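Local atomic coordinates of ubiquitin-like-specific protease 2 (Saccharomyces cerevisiae, PDB entry 5LNB), a protein that removes the ubiquitin-like modifier SUMO from conjugated proteins as a cysteine protease of the C48 family, represented here by its catalytic region. Residues 205-210 against 251-256; 122-127 against 163-168; 19-24 against 278-283. All coordinates share one frame; numbering follows the deposited sequence.

Contact 1 (205-210 against 251-256)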
loop_
_atom_site.group_PDB
_atom_site.type_symbol
_atom_site.label_atom_id
_atom_site.label_comp_id
_atom_site.label_asym_id
_atom_site.label_seq_id
_atom_site.Cartn_x
_atom_site.Cartn_y
_atom_site.Cartn_z
ATOM N N PRO A 205 7.847 10.957 7.879
ATOM C CA PRO A 205 7.781 10.394 9.238
ATOM C C PRO A 205 6.433 9.743 9.533
ATOM O O PRO A 205 5.373 10.334 9.319
ATOM C CB PRO A 205 8.025 11.614 10.137
ATOM C CG PRO A 205 7.550 12.761 9.325
ATOM C CD PRO A 205 7.872 12.428 7.890
ATOM N N VAL A 206 6.492 8.517 10.042
ATOM C CA VAL A 206 5.336 7.784 10.552
ATOM C C VAL A 206 5.738 7.210 11.905
ATOM O O VAL A 206 6.936 7.180 12.216
ATOM C CB VAL A 206 4.904 6.670 9.585
ATOM C CG1 VAL A 206 4.201 7.256 8.352
ATOM C CG2 VAL A 206 6.114 5.808 9.197
ATOM N N PRO A 207 4.810 6.729 12.733
ATOM C CA PRO A 207 5.221 6.173 14.027
ATOM C C PRO A 207 6.326 5.147 13.827
ATOM O O PRO A 207 6.324 4.381 12.863
ATOM C CB PRO A 207 3.940 5.533 14.576
ATOM C CG PRO A 207 2.820 6.217 13.822
ATOM C CD PRO A 207 3.385 6.483 12.455
ATOM N N GLN A 208 7.302 5.170 14.715
ATOM C CA GLN A 208 8.445 4.280 14.635
ATOM C C GLN A 208 8.392 3.273 15.773
ATOM O O GLN A 208 8.101 3.625 16.921
ATOM C CB GLN A 208 9.757 5.068 14.678
ATOM C CG GLN A 208 9.870 6.032 13.500
ATOM C CD GLN A 208 11.227 6.666 13.389
ATOM O OE1 GLN A 208 11.882 6.572 12.347
ATOM N NE2 GLN A 208 11.665 7.326 14.460
ATOM N N GLN A 209 8.667 2.026 15.435
ATOM C CA GLN A 209 8.703 0.920 16.376
ATOM C C GLN A 209 9.641 -0.118 15.774
ATOM O O GLN A 209 9.444 -0.523 14.623
ATOM C CB GLN A 209 7.292 0.365 16.611
ATOM C CG GLN A 209 7.054 -0.241 17.997
ATOM C CD GLN A 209 7.678 -1.611 18.141
ATOM O OE1 GLN A 209 7.838 -2.334 17.154
ATOM N NE2 GLN A 209 8.046 -1.977 19.372
ATOM N N PRO A 210 10.656 -0.571 16.503
ATOM C CA PRO A 210 11.752 -1.330 15.885
ATOM C C PRO A 210 11.468 -2.802 15.594
ATOM O O PRO A 210 12.395 -3.499 15.172
ATOM C CB PRO A 210 12.883 -1.188 16.916
ATOM C CG PRO A 210 12.194 -1.000 18.214
ATOM C CD PRO A 210 10.908 -0.275 17.925
ATOM N N MET A 251 3.547 15.249 17.106
ATOM C CA MET A 251 2.554 15.522 16.073
ATOM C C MET A 251 2.328 14.295 15.194
ATOM O O MET A 251 1.184 13.902 14.944
ATOM C CB MET A 251 2.995 16.733 15.242
ATOM C CG MET A 251 2.258 16.928 13.905
ATOM S SD MET A 251 2.732 18.476 13.068
ATOM C CE MET A 251 4.499 18.244 12.860
ATOM N N ILE A 252 3.413 13.665 14.731
ATOM C CA ILE A 252 3.291 12.484 13.879
ATOM C C ILE A 252 2.655 11.326 14.642
ATOM O O ILE A 252 1.831 10.581 14.099
ATOM C CB ILE A 252 4.666 12.094 13.305
ATOM C CG1 ILE A 252 5.106 13.102 12.243
ATOM C CG2 ILE A 252 4.638 10.668 12.746
ATOM C CD1 ILE A 252 4.125 13.251 11.103
ATOM N N ASN A 253 3.027 11.148 15.909
ATOM C CA ASN A 253 2.473 10.035 16.670
ATOM C C ASN A 253 0.975 10.198 16.880
ATOM O O ASN A 253 0.223 9.217 16.831
ATOM C CB ASN A 253 3.194 9.907 18.006
ATOM C CG ASN A 253 4.582 9.346 17.852
ATOM O OD1 ASN A 253 4.886 8.708 16.847
ATOM N ND2 ASN A 253 5.437 9.571 18.851
ATOM N N LYS A 254 0.519 11.432 17.113
ATOM C CA LYS A 254 -0.907 11.661 17.311
ATOM C C LYS A 254 -1.669 11.492 16.002
ATOM O O LYS A 254 -2.684 10.787 15.948
ATOM C CB LYS A 254 -1.132 13.055 17.896
ATOM C CG LYS A 254 -2.577 13.367 18.250
ATOM C CD LYS A 254 -2.663 14.635 19.095
ATOM C CE LYS A 254 -4.106 15.073 19.317
ATOM N NZ LYS A 254 -4.774 15.482 18.044
ATOM N N TYR A 255 -1.172 12.113 14.927
ATOM C CA TYR A 255 -1.868 12.065 13.648
ATOM C C TYR A 255 -2.106 10.632 13.191
ATOM O O TYR A 255 -3.186 10.313 12.685
ATOM C CB TYR A 255 -1.082 12.830 12.579
ATOM C CG TYR A 255 -1.875 13.012 11.302
ATOM C CD1 TYR A 255 -2.877 13.968 11.222
ATOM C CD2 TYR A 255 -1.643 12.209 10.184
ATOM C CE1 TYR A 255 -3.626 14.129 10.063
ATOM C CE2 TYR A 255 -2.391 12.363 9.007
ATOM C CZ TYR A 255 -3.376 13.325 8.961
ATOM O OH TYR A 255 -4.117 13.502 7.817
ATOM N N PHE A 256 -1.103 9.759 13.353
ATOM C CA PHE A 256 -1.167 8.374 12.902
ATOM C C PHE A 256 -1.613 7.402 14.000
ATOM O O PHE A 256 -1.410 6.189 13.851
ATOM C CB PHE A 256 0.188 7.929 12.343
ATOM C CG PHE A 256 0.510 8.508 10.994
ATOM C CD1 PHE A 256 0.049 7.901 9.828
ATOM C CD2 PHE A 256 1.278 9.666 10.886
ATOM C CE1 PHE A 256 0.344 8.438 8.578
ATOM C CE2 PHE A 256 1.576 10.208 9.638
ATOM C CZ PHE A 256 1.107 9.588 8.478
HETATM O O HOH W 1 6.941 6.974 16.857
#

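Contact 2 (122-127 against 163-168)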
loop_
_atom_site.group_PDB
_atom_site.type_symbol
_atom_site.label_atom_id
_atom_site.label_comp_id
_atom_site.label_asym_id
_atom_site.label_seq_id
_atom_site.Cartn_x
_atom_site.Cartn_y
_atom_site.Cartn_z
ATOM N N HIS A 122 11.273 -7.195 5.320
ATOM C CA HIS A 122 11.058 -5.845 5.814
ATOM C C HIS A 122 10.048 -5.165 4.901
ATOM O O HIS A 122 10.331 -4.944 3.720
ATOM C CB HIS A 122 12.374 -5.065 5.849
ATOM C CG HIS A 122 12.218 -3.620 6.226
ATOM N ND1 HIS A 122 13.235 -2.698 6.072
ATOM C CD2 HIS A 122 11.174 -2.941 6.762
ATOM C CE1 HIS A 122 12.821 -1.513 6.488
ATOM N NE2 HIS A 122 11.574 -1.633 6.911
ATOM N N TRP A 123 8.880 -4.835 5.453
ATOM C CA TRP A 123 7.848 -4.091 4.744
ATOM C C TRP A 123 8.022 -2.589 4.943
ATOM O O TRP A 123 8.209 -2.118 6.069
ATOM C CB TRP A 123 6.455 -4.478 5.242
ATOM C CG TRP A 123 5.874 -5.765 4.729
ATOM C CD1 TRP A 123 5.690 -6.925 5.439
ATOM C CD2 TRP A 123 5.342 -6.006 3.418
ATOM N NE1 TRP A 123 5.103 -7.884 4.637
ATOM C CE2 TRP A 123 4.875 -7.343 3.395
ATOM C CE3 TRP A 123 5.235 -5.231 2.256
ATOM C CZ2 TRP A 123 4.298 -7.915 2.257
ATOM C CZ3 TRP A 123 4.668 -5.796 1.128
ATOM C CH2 TRP A 123 4.205 -7.131 1.137
ATOM N N PHE A 124 7.939 -1.839 3.851
ATOM C CA PHE A 124 7.660 -0.409 3.913
ATOM C C PHE A 124 6.919 -0.063 2.626
ATOM O O PHE A 124 6.554 -0.954 1.853
ATOM C CB PHE A 124 8.942 0.410 4.163
ATOM C CG PHE A 124 9.968 0.330 3.057
ATOM C CD1 PHE A 124 10.018 1.299 2.064
ATOM C CD2 PHE A 124 10.905 -0.692 3.034
ATOM C CE1 PHE A 124 10.972 1.238 1.051
ATOM C CE2 PHE A 124 11.867 -0.759 2.023
ATOM C CZ PHE A 124 11.896 0.204 1.031
ATOM N N SER A 125 6.662 1.223 2.395
ATOM C CA SER A 125 5.808 1.581 1.269
ATOM C C SER A 125 6.126 2.988 0.774
ATOM O O SER A 125 6.690 3.814 1.496
ATOM C CB SER A 125 4.330 1.474 1.658
ATOM O OG SER A 125 3.475 1.782 0.574
ATOM N N CYS A 126 5.742 3.262 -0.467
ATOM C CA CYS A 126 5.775 4.629 -0.953
ATOM C C CYS A 126 4.490 4.927 -1.715
ATOM O O CYS A 126 3.738 4.028 -2.086
ATOM C CB CYS A 126 7.007 4.896 -1.825
ATOM S SG CYS A 126 7.001 4.039 -3.364
ATOM N N ILE A 127 4.236 6.215 -1.904
ATOM C CA ILE A 127 3.098 6.717 -2.657
ATOM C C ILE A 127 3.635 7.797 -3.586
ATOM O O ILE A 127 4.258 8.764 -3.125
ATOM C CB ILE A 127 1.991 7.274 -1.745
ATOM C CG1 ILE A 127 1.450 6.179 -0.839
ATOM C CG2 ILE A 127 0.864 7.891 -2.579
ATOM C CD1 ILE A 127 0.301 6.626 0.078
ATOM N N THR A 163 7.861 8.165 0.857
ATOM C CA THR A 163 8.351 6.881 1.354
ATOM C C THR A 163 8.299 6.865 2.878
ATOM O O THR A 163 8.847 7.764 3.531
ATOM C CB THR A 163 9.789 6.633 0.881
ATOM O OG1 THR A 163 9.880 6.889 -0.522
ATOM C CG2 THR A 163 10.216 5.193 1.146
ATOM N N PHE A 164 7.660 5.839 3.450
ATOM C CA PHE A 164 7.447 5.798 4.893
ATOM C C PHE A 164 7.700 4.393 5.432
ATOM O O PHE A 164 7.287 3.394 4.834
ATOM C CB PHE A 164 6.034 6.286 5.267
ATOM C CG PHE A 164 4.949 5.819 4.322
ATOM C CD1 PHE A 164 4.126 4.743 4.661
ATOM C CD2 PHE A 164 4.754 6.448 3.095
ATOM C CE1 PHE A 164 3.127 4.311 3.801
ATOM C CE2 PHE A 164 3.761 6.012 2.224
ATOM C CZ PHE A 164 2.940 4.944 2.581
ATOM N N ASP A 165 8.395 4.337 6.565
ATOM C CA ASP A 165 8.932 3.100 7.111
ATOM C C ASP A 165 8.865 3.194 8.628
ATOM O O ASP A 165 9.326 4.182 9.203
ATOM C CB ASP A 165 10.381 2.898 6.643
ATOM C CG ASP A 165 10.994 1.593 7.122
ATOM O OD1 ASP A 165 10.309 0.779 7.783
ATOM O OD2 ASP A 165 12.184 1.377 6.815
ATOM N N SER A 166 8.294 2.176 9.269
ATOM C CA SER A 166 8.236 2.169 10.722
ATOM C C SER A 166 9.602 1.930 11.348
ATOM O O SER A 166 9.782 2.238 12.528
ATOM C CB SER A 166 7.236 1.119 11.216
ATOM O OG SER A 166 7.523 -0.148 10.656
ATOM N N LEU A 167 10.565 1.395 10.599
ATOM C CA LEU A 167 11.933 1.315 11.099
ATOM C C LEU A 167 12.668 2.628 10.827
ATOM O O LEU A 167 12.251 3.447 10.000
ATOM C CB LEU A 167 12.685 0.139 10.468
ATOM C CG LEU A 167 12.026 -1.234 10.684
ATOM C CD1 LEU A 167 12.865 -2.366 10.097
ATOM C CD2 LEU A 167 11.730 -1.493 12.175
ATOM N N ARG A 168 13.780 2.827 11.539
ATOM C CA ARG A 168 14.537 4.075 11.436
ATOM C C ARG A 168 15.536 3.970 10.281
ATOM O O ARG A 168 16.744 3.801 10.462
ATOM C CB ARG A 168 15.216 4.391 12.766
ATOM C CG ARG A 168 14.222 4.808 13.855
ATOM C CD ARG A 168 14.892 4.998 15.203
ATOM N NE ARG A 168 15.900 6.054 15.157
ATOM C CZ ARG A 168 15.760 7.255 15.713
ATOM N NH1 ARG A 168 14.650 7.561 16.373
ATOM N NH2 ARG A 168 16.737 8.148 15.617
HETATM O O HOH W 2 6.895 -0.136 7.754
#

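Contact 3 (19-24 against 278-283)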
loop_
_atom_site.group_PDB
_atom_site.type_symbol
_atom_site.label_atom_id
_atom_site.label_comp_id
_atom_site.label_asym_id
_atom_site.label_seq_id
_atom_site.Cartn_x
_atom_site.Cartn_y
_atom_site.Cartn_z
ATOM N N PHE A 19 -10.256 -21.009 10.335
ATOM C CA PHE A 19 -10.628 -19.926 9.424
ATOM C C PHE A 19 -11.050 -20.586 8.111
ATOM O O PHE A 19 -10.386 -20.463 7.082
ATOM C CB PHE A 19 -9.479 -18.948 9.222
ATOM C CG PHE A 19 -9.871 -17.678 8.516
ATOM C CD1 PHE A 19 -10.493 -16.649 9.204
ATOM C CD2 PHE A 19 -9.591 -17.497 7.171
ATOM C CE1 PHE A 19 -10.842 -15.472 8.564
ATOM C CE2 PHE A 19 -9.936 -16.318 6.521
ATOM C CZ PHE A 19 -10.564 -15.306 7.218
ATOM N N LYS A 20 -12.173 -21.301 8.170
ATOM C CA LYS A 20 -12.576 -22.236 7.154
ATOM C C LYS A 20 -14.097 -22.166 7.052
ATOM O O LYS A 20 -14.786 -22.281 8.079
ATOM C CB LYS A 20 -12.114 -23.649 7.524
ATOM C CG LYS A 20 -11.905 -24.588 6.361
ATOM C CD LYS A 20 -11.507 -25.972 6.866
ATOM C CE LYS A 20 -12.016 -27.085 5.949
ATOM N NZ LYS A 20 -11.722 -28.442 6.500
ATOM N N PRO A 21 -14.655 -21.962 5.851
ATOM C CA PRO A 21 -13.914 -21.847 4.590
ATOM C C PRO A 21 -13.072 -20.571 4.473
ATOM O O PRO A 21 -13.186 -19.642 5.280
ATOM C CB PRO A 21 -15.023 -21.848 3.541
ATOM C CG PRO A 21 -16.204 -21.277 4.253
ATOM C CD PRO A 21 -16.105 -21.780 5.660
ATOM N N SER A 22 -12.220 -20.533 3.455
ATOM C CA SER A 22 -11.441 -19.334 3.206
ATOM C C SER A 22 -12.362 -18.177 2.841
ATOM O O SER A 22 -13.386 -18.359 2.179
ATOM C CB SER A 22 -10.433 -19.580 2.087
ATOM O OG SER A 22 -9.641 -20.716 2.375
ATOM N N LEU A 23 -12.000 -16.982 3.292
ATOM C CA LEU A 23 -12.734 -15.789 2.902
ATOM C C LEU A 23 -12.544 -15.516 1.414
ATOM O O LEU A 23 -11.419 -15.491 0.909
ATOM C CB LEU A 23 -12.270 -14.584 3.717
ATOM C CG LEU A 23 -12.754 -13.217 3.233
ATOM C CD1 LEU A 23 -14.284 -13.142 3.242
ATOM C CD2 LEU A 23 -12.129 -12.123 4.083
ATOM N N CYS A 24 -13.652 -15.311 0.717
ATOM C CA CYS A 24 -13.645 -14.874 -0.671
ATOM C C CYS A 24 -14.352 -13.524 -0.713
ATOM O O CYS A 24 -15.559 -13.441 -0.469
ATOM C CB CYS A 24 -14.333 -15.901 -1.568
ATOM S SG CYS A 24 -14.187 -15.529 -3.303
ATOM N N ASN A 278 -19.652 -13.069 7.755
ATOM C CA ASN A 278 -20.688 -12.648 6.820
ATOM C C ASN A 278 -20.670 -13.507 5.559
ATOM O O ASN A 278 -21.727 -13.891 5.049
ATOM C CB ASN A 278 -20.521 -11.170 6.481
ATOM C CG ASN A 278 -20.646 -10.283 7.702
ATOM O OD1 ASN A 278 -21.234 -10.674 8.708
ATOM N ND2 ASN A 278 -20.092 -9.080 7.619
ATOM N N TYR A 279 -19.476 -13.828 5.054
ATOM C CA TYR A 279 -19.366 -14.704 3.889
ATOM C C TYR A 279 -20.019 -16.055 4.156
ATOM O O TYR A 279 -20.768 -16.573 3.317
ATOM C CB TYR A 279 -17.896 -14.872 3.516
ATOM C CG TYR A 279 -17.613 -15.775 2.336
ATOM C CD1 TYR A 279 -18.153 -15.510 1.077
ATOM C CD2 TYR A 279 -16.771 -16.877 2.469
ATOM C CE1 TYR A 279 -17.883 -16.333 -0.012
ATOM C CE2 TYR A 279 -16.488 -17.700 1.391
ATOM C CZ TYR A 279 -17.044 -17.423 0.154
ATOM O OH TYR A 279 -16.766 -18.244 -0.915
ATOM N N ILE A 280 -19.742 -16.647 5.319
ATOM C CA ILE A 280 -20.389 -17.906 5.673
ATOM C C ILE A 280 -21.904 -17.742 5.670
ATOM O O ILE A 280 -22.636 -18.597 5.155
ATOM C CB ILE A 280 -19.888 -18.415 7.035
ATOM C CG1 ILE A 280 -18.440 -18.897 6.930
ATOM C CG2 ILE A 280 -20.788 -19.535 7.544
ATOM C CD1 ILE A 280 -17.811 -19.188 8.282
ATOM N N SER A 281 -22.400 -16.658 6.270
ATOM C CA SER A 281 -23.840 -16.427 6.239
ATOM C C SER A 281 -24.340 -16.377 4.807
ATOM O O SER A 281 -25.356 -16.998 4.473
ATOM C CB SER A 281 -24.199 -15.141 6.971
ATOM O OG SER A 281 -23.975 -15.289 8.357
ATOM N N TYR A 282 -23.626 -15.661 3.938
ATOM C CA TYR A 282 -23.998 -15.648 2.532
ATOM C C TYR A 282 -24.027 -17.063 1.963
ATOM O O TYR A 282 -24.997 -17.458 1.313
ATOM C CB TYR A 282 -23.038 -14.758 1.739
ATOM C CG TYR A 282 -23.130 -14.998 0.255
ATOM C CD1 TYR A 282 -24.222 -14.541 -0.474
ATOM C CD2 TYR A 282 -22.141 -15.706 -0.417
ATOM C CE1 TYR A 282 -24.321 -14.770 -1.834
ATOM C CE2 TYR A 282 -22.231 -15.941 -1.783
ATOM C CZ TYR A 282 -23.324 -15.470 -2.487
ATOM O OH TYR A 282 -23.427 -15.699 -3.848
ATOM N N LEU A 283 -22.973 -17.848 2.205
ATOM C CA LEU A 283 -22.916 -19.194 1.637
ATOM C C LEU A 283 -24.072 -20.049 2.131
ATOM O O LEU A 283 -24.642 -20.838 1.368
ATOM C CB LEU A 283 -21.582 -19.868 1.970
ATOM C CG LEU A 283 -20.324 -19.353 1.261
ATOM C CD1 LEU A 283 -19.069 -20.059 1.769
ATOM C CD2 LEU A 283 -20.439 -19.484 -0.243
HETATM O O HOH W 3 -14.080 -20.218 0.082
#

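Contact 1 (205-210 against 251-256)
Pro205, Val206 and Pro207 pack against Ile252 and Phe256 in a buried, mainly apolar contact between the loop after strand 199-203 and the end of helix 245-255. Both segments belong to the Ulp1-family (C48) catalytic domain, and the contact is structural packing there. No direct hydrogen bond joins them. Ile252 points toward the loop and offers three carbons to it. With CG1 beside the backbone N (chi1 -72°), CG2 is anti to it and meets Val206 CA at 3.7 Å. CG1 and CD1 lie on the Pro205 ring, which crosses the isoleucine at about a right angle, with Pro205 CG 3.8 Å from Ile252 CG1. Phe256, the first residue to leave helical geometry, carries the other half. Val206 CG1 makes a CH-pi contact over one face of its ring, 4.1 Å from the centroid and 18° off the normal. The opposite face is met by CD2 of the preceding Tyr255. Pro207 crosses the base of the same side chain, its CG and CD both 3.5 Å from Phe256 CB. A water supplies a polar link at one side. It accepts from Gln208 N at 2.8 Å and donates to Asn253 OD1. Trp237 of helix 230-238 meets the Phe256 ring nearly parallel, and Asn222 of helix 215-228 touches Val206, Pro207 and Phe256. The loop thus meets helices 215-228 and 230-238 as well as helix 245-255.

Contact 2 (122-127 against 163-168)
Ser125 and Phe164 form an antiparallel hydrogen-bonded pair between strands 122-129 and 159-164, and Cys126 and Thr163 form the next, non-hydrogen-bonded pair. Phe164 N donates to Ser125 O at 3.0 Å, nearly straight at 170°, while the return bond from Ser125 N to Phe164 O is weak. The Phe164 ring folds back over its partner strand. Its CG sits between the backbone N and carbonyl carbon (chi1 40°), which places one ring face over Ser125 O. Ile127 CG1 reaches the ring edge, 3.8 Å from Phe164 CE2. Beyond the paired residues, the His122 ring meets the Asp165 carboxylate. His122 NE2 donates in its ring plane to Asp165 OD1 at 2.9 Å, on the syn side but about 30° out of the carboxylate plane. In papain-like C48 proteases a histidine, an aspartate and a cysteine form the catalytic triad; His122 and Asp165 are consistent with its first two members, and His122 also touches Cys215. Asp165 is held by several bonds. Leu167 N reaches the same OD1 from the other face of the carboxylate at 2.9 Å, closing an Asx turn, and His171 NE2 bonds to OD2. Leu167 CD1 lies over one face of the His122 ring, 3.7 Å from the centroid, in a CH-pi contact. The opposite face is met by Phe124 CD2. A water bridges Trp123 O and Ser166 N.

Contact 3 (19-24 against 278-283)
Tyr279 of helix 264-285 lays its ring against the backbone of Ser22, Leu23 and Cys24, where the N-terminal segment enters strand 23-26. The contact is plain packing with no direct hydrogen bond between the segments. The aromatic part comes first. Tyr279 CG is anti to the backbone N (chi1 179°), which sends the ring out from the helix toward the strand. Cys24 N lies over one ring face, offset toward the rim. Leu283 CG, one turn further along the helix, lies over the opposite face, so the ring is held between strand backbone and its own helix. Ser22 O approaches obliquely, 3.3 Å from Tyr279 CE2. At the phenol end, Cys24 CB comes to 3.6 Å from Tyr279 CZ.

The aliphatic part is spread along the same helix side. Leu23 CD1 touches the base of the tyrosine, 4.0 Å from Tyr279 CB. Pro21 points toward the helix and meets two residues. Its CD is 3.9 Å from Ile280 CG1, and its CG is 4.0 Å from Leu283 CD1. The ring slides past Leu283 with the two side chains running in opposite directions. The Lys20-Pro21 peptide bond is cis.

The polar part is slight. One water donates to Ser22 O at 2.9 Å and lies at a long, weak 3.5 Å from Tyr279 OH.

Other parts of the fold close round it. Pro21 O takes a hydrogen bond from Gln276 NE2, one more tie to helix 264-285. Tyr289, Val292 and Met293 of helix 289-294 touch Pro21. Leu23 pairs with Ile35 of strand 32-35 through the backbone, so the contact sets the small two-stranded sheet against the long helix near the C-terminus.

Contacts 1 and 2 adjoin each other, with centres 12 Å apart. They meet at 205-210 and 163-168, where Gln209 N lies 3.1 Å from Ser166 O in a probable hydrogen bond. Gln209 O also packs on Leu167 CD2. The His122-Asp165 pair of contact 2 marks the probable active site, together with Cys215. Gln209 sits six residues before Cys215, consistent with the oxyanion-hole glutamine of C48 relatives. Contact 1 packs the start of the loop leading to Cys215 onto the end of helix 245-255. Contact 3 is remote: its centre is 32 Å from that of contact 2 and 35 Å from that of contact 1. It joins the N-terminal part of the modelled chain to helix 264-285.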